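Local coordinates for general Secretion Pathway Protein (Vibrio vulnificus, PDB 4G54), which probably binds peptidoglycan in the periplasm as part of the EpsAB fusion protein of the type II secretion system, at residues E136-R139 with L140-G144; E148-D151 with Q152-K156. All blocks are in the same frame, centred on the assembly; numbering follows the deposited sequence.

Interaction 1 (E136-R139 with L140-G144); sequences ETLR and LGMHG
The M142 side chain folds back alongside the backbone of R139 and closes a type II beta turn that runs from R139 to M142. The backbone N of M142 donates to O of R139 at 3.0 Å, and the bond lies in the carbonyl plane. G141 has a positive phi of 101°, which suits the third position of such a turn. The close-packed part is the M142 side chain. Its CG sits 3.4 Å from O of R139. Its SD takes a weak hydrogen bond from the backbone N of R139 at 3.5 Å and lies 3.7 Å from O of T137. A bend at chi3 (72°) turns CE back toward L138, where it meets CD2 at 4.1 Å, the two side chains crossing at about a right angle. L140 and the R139 guanidinium form the exposed, solvent-facing part of the turn. The R139 side chain leads away from 140-144 beyond its CG, which lies 4.0 Å from SD of M142. The turn belongs to the loop between strand 125-131 and helix 145-158. G144 is the N-cap of that helix. L138 is buried against A146, I147 and L150 of the same helix, and its backbone bonds to A191. G141 and M142 bond through their backbones to F168.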
loop_
_atom_site.group_PDB
_atom_site.type_symbol
_atom_site.label_atom_id
_atom_site.label_comp_id
_atom_site.label_asym_id
_atom_site.label_seq_id
_atom_site.Cartn_x
_atom_site.Cartn_y
_atom_site.Cartn_z
ATOM N N GLU A 136 12.201 -6.083 11.071
ATOM C CA GLU A 136 12.853 -6.365 12.362
ATOM C C GLU A 136 13.129 -5.086 13.151
ATOM O O GLU A 136 13.335 -3.991 12.552
ATOM C CB GLU A 136 14.208 -7.051 12.118
ATOM C CG GLU A 136 13.931 -8.381 11.489
ATOM C CD GLU A 136 15.188 -9.177 11.143
ATOM O OE1 GLU A 136 16.120 -9.279 11.961
ATOM O OE2 GLU A 136 15.157 -9.866 10.080
ATOM N N THR A 137 13.165 -5.210 14.483
ATOM C CA THR A 137 13.335 -4.005 15.253
ATOM C C THR A 137 14.671 -3.335 15.052
ATOM O O THR A 137 15.712 -4.021 15.070
ATOM C CB THR A 137 13.137 -4.394 16.743
ATOM O OG1 THR A 137 11.764 -4.824 16.864
ATOM C CG2 THR A 137 13.398 -3.238 17.661
ATOM N N LEU A 138 14.581 -2.002 14.878
ATOM C CA LEU A 138 15.813 -1.191 14.731
ATOM C C LEU A 138 15.948 -0.268 15.963
ATOM O O LEU A 138 14.950 0.340 16.397
ATOM C CB LEU A 138 15.700 -0.370 13.434
ATOM C CG LEU A 138 15.506 -1.319 12.189
ATOM C CD1 LEU A 138 15.323 -0.362 11.082
ATOM C CD2 LEU A 138 16.736 -2.205 11.839
ATOM N N ARG A 139 17.153 -0.137 16.514
ATOM C CA ARG A 139 17.349 0.662 17.704
ATOM C C ARG A 139 18.710 1.307 17.666
ATOM O O ARG A 139 19.603 0.922 16.869
ATOM C CB ARG A 139 17.159 -0.131 18.967
ATOM C CG ARG A 139 18.268 -1.145 19.125
ATOM C CD ARG A 139 18.152 -2.100 20.333
ATOM N NE ARG A 139 17.079 -3.091 20.143
ATOM C CZ ARG A 139 15.966 -3.130 20.873
ATOM N NH1 ARG A 139 15.682 -2.157 21.781
ATOM N NH2 ARG A 139 15.078 -4.108 20.633
ATOM N N LEU A 140 18.838 2.295 18.550
ATOM C CA LEU A 140 20.082 3.024 18.697
ATOM C C LEU A 140 21.283 2.086 18.723
ATOM O O LEU A 140 21.320 1.143 19.522
ATOM C CB LEU A 140 20.028 3.784 20.057
ATOM C CG LEU A 140 21.233 4.702 20.331
ATOM C CD1 LEU A 140 21.095 6.002 19.462
ATOM C CD2 LEU A 140 21.144 5.052 21.838
ATOM N N GLY A 141 22.265 2.456 17.918
ATOM C CA GLY A 141 23.541 1.697 17.855
ATOM C C GLY A 141 23.629 0.798 16.664
ATOM O O GLY A 141 24.721 0.382 16.250
ATOM N N MET A 142 22.502 0.467 16.081
ATOM C CA MET A 142 22.517 -0.417 14.939
ATOM C C MET A 142 22.938 0.347 13.656
ATOM O O MET A 142 22.857 1.571 13.577
ATOM C CB MET A 142 21.135 -1.096 14.694
ATOM C CG MET A 142 20.807 -2.059 15.835
ATOM S SD MET A 142 19.168 -2.819 15.629
ATOM C CE MET A 142 19.467 -3.950 14.277
ATOM N N HIS A 143 23.382 -0.389 12.643
ATOM C CA HIS A 143 23.844 0.230 11.404
ATOM C C HIS A 143 23.617 -0.648 10.210
ATOM O O HIS A 143 23.576 -1.885 10.367
ATOM C CB HIS A 143 25.315 0.645 11.512
ATOM C CG HIS A 143 26.240 -0.504 11.621
ATOM N ND1 HIS A 143 26.489 -1.142 12.826
ATOM C CD2 HIS A 143 26.925 -1.185 10.680
ATOM C CE1 HIS A 143 27.350 -2.129 12.622
ATOM N NE2 HIS A 143 27.610 -2.190 11.329
ATOM N N GLY A 144 23.472 -0.060 9.029
ATOM C CA GLY A 144 23.337 -0.829 7.813
ATOM C C GLY A 144 22.339 -0.249 6.863
ATOM O O GLY A 144 21.759 0.812 7.159
#

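Interaction 2 (E148-D151 with Q152-K156); sequences EVLD and QLLAK
One stretch of helix 145-158, in the putative peptidoglycan-binding domain, makes this contact between side chains four residues apart. V149 and L153 run alongside each other in the same direction, with CG1 of V149 3.8 Å from CD1 of L153. L150 and L154 pair likewise, their CD1 atoms 3.9 Å apart. Four successive i to i+4 backbone bonds hold the turns. Among them, N of L154 donates to O of L150 at 2.8 Å, and N of A155 to O of D151 at 3.1 Å. A water bridges the polar flank. It donates to OD2 of D151 at 2.7 Å. It also donates to the backbone O of E148 at 3.2 Å. From NE2 of Q152 it accepts a bond at 3.1 Å. The bend of Q152 at chi2 (-72°) brings its amide back to this water. The E148 carbonyl therefore has two donors, the water and N of Q152. The buried D151 carboxylate is also bonded by the backbone N of L163 and of T165, while OE2 of E148 is hydrogen-bonded to OG1 of T166. These bonds fasten the helix to the following loop. L154 packs on V176 and F179 of helix 170-182. L150 and L153 face L199 of helix 193-202.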
loop_
_atom_site.group_PDB
_atom_site.type_symbol
_atom_site.label_atom_id
_atom_site.label_comp_id
_atom_site.label_asym_id
_atom_site.label_seq_id
_atom_site.Cartn_x
_atom_site.Cartn_y
_atom_site.Cartn_z
ATOM N N GLU A 148 19.431 3.169 6.614
ATOM C CA GLU A 148 19.269 4.166 5.570
ATOM C C GLU A 148 17.854 4.189 5.082
ATOM O O GLU A 148 17.266 5.266 4.777
ATOM C CB GLU A 148 20.199 3.856 4.359
ATOM C CG GLU A 148 21.630 3.649 4.772
ATOM C CD GLU A 148 22.537 3.136 3.626
ATOM O OE1 GLU A 148 22.052 2.719 2.549
ATOM O OE2 GLU A 148 23.770 3.154 3.854
ATOM N N VAL A 149 17.233 2.993 4.938
ATOM C CA VAL A 149 15.847 2.953 4.553
ATOM C C VAL A 149 14.842 3.534 5.582
ATOM O O VAL A 149 13.975 4.315 5.212
ATOM C CB VAL A 149 15.408 1.447 4.290
ATOM C CG1 VAL A 149 13.897 1.330 4.072
ATOM C CG2 VAL A 149 16.155 0.961 3.044
ATOM N N LEU A 150 15.104 3.275 6.882
ATOM C CA LEU A 150 14.371 3.924 7.996
ATOM C C LEU A 150 14.452 5.463 7.883
ATOM O O LEU A 150 13.406 6.146 7.919
ATOM C CB LEU A 150 14.950 3.398 9.357
ATOM C CG LEU A 150 14.245 4.103 10.483
ATOM C CD1 LEU A 150 12.738 3.984 10.524
ATOM C CD2 LEU A 150 14.892 3.601 11.817
ATOM N N ASP A 151 15.679 5.917 7.607
ATOM C CA ASP A 151 15.954 7.374 7.572
ATOM C C ASP A 151 15.071 7.940 6.390
ATOM O O ASP A 151 14.354 8.978 6.552
ATOM C CB ASP A 151 17.433 7.508 7.383
ATOM C CG ASP A 151 17.943 8.982 7.284
ATOM O OD1 ASP A 151 17.366 9.878 7.938
ATOM O OD2 ASP A 151 18.938 9.150 6.505
ATOM N N GLN A 152 15.095 7.284 5.236
ATOM C CA GLN A 152 14.388 7.794 4.100
ATOM C C GLN A 152 12.877 7.759 4.328
ATOM O O GLN A 152 12.173 8.743 3.934
ATOM C CB GLN A 152 14.726 6.939 2.842
ATOM C CG GLN A 152 16.210 7.158 2.495
ATOM C CD GLN A 152 16.520 8.580 1.897
ATOM O OE1 GLN A 152 15.633 9.258 1.321
ATOM N NE2 GLN A 152 17.811 9.039 2.050
ATOM N N LEU A 153 12.355 6.669 4.938
ATOM C CA LEU A 153 10.878 6.571 5.132
ATOM C C LEU A 153 10.425 7.612 6.153
ATOM O O LEU A 153 9.377 8.231 6.022
ATOM C CB LEU A 153 10.572 5.138 5.685
ATOM C CG LEU A 153 10.694 4.074 4.639
ATOM C CD1 LEU A 153 10.558 2.677 5.331
ATOM C CD2 LEU A 153 9.610 4.225 3.577
ATOM N N LEU A 154 11.262 7.833 7.189
ATOM C CA LEU A 154 10.812 8.831 8.224
ATOM C C LEU A 154 10.776 10.201 7.610
ATOM O O LEU A 154 9.834 10.965 7.902
ATOM C CB LEU A 154 11.796 8.920 9.409
ATOM C CG LEU A 154 11.639 7.809 10.355
ATOM C CD1 LEU A 154 12.881 7.802 11.323
ATOM C CD2 LEU A 154 10.296 8.085 11.213
ATOM N N ALA A 155 11.743 10.566 6.764
ATOM C CA ALA A 155 11.708 11.887 6.104
ATOM C C ALA A 155 10.489 12.008 5.205
ATOM O O ALA A 155 9.834 13.054 5.150
ATOM C CB ALA A 155 13.024 12.104 5.315
ATOM N N LYS A 156 10.106 10.888 4.584
ATOM C CA LYS A 156 8.937 10.964 3.722
ATOM C C LYS A 156 7.647 11.164 4.578
ATOM O O LYS A 156 6.713 11.936 4.173
ATOM C CB LYS A 156 8.810 9.650 2.897
ATOM C CG LYS A 156 7.685 9.667 1.868
ATOM C CD LYS A 156 8.153 10.156 0.470
ATOM C CE LYS A 156 8.555 8.992 -0.468
ATOM N NZ LYS A 156 7.553 8.515 -1.511
HETATM O O HOH W 1 19.378 7.669 4.304
#

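Along the chain the two contacts come in series. After strand 125-131 the chain enters the loop that carries interaction 1, where a tight turn reverses it before helix 145-158. Interaction 2 then lies within that helix. Both are local, so neither closes a long loop, and they neither nest nor cross. Their centres are about 13 Å apart. They meet directly where CD1 of L138 packs on CD2 of L150 at 4.1 Å, which lays the incoming loop against the helix. The segment 163-168 also joins them. F168 and T166 bond to the backbone of G141, M142 and G144, while L163 and T165 bond to D151 and T166 to E148. Together they tie the loop after strand 125-131 to the helices of the peptidoglycan-binding domain.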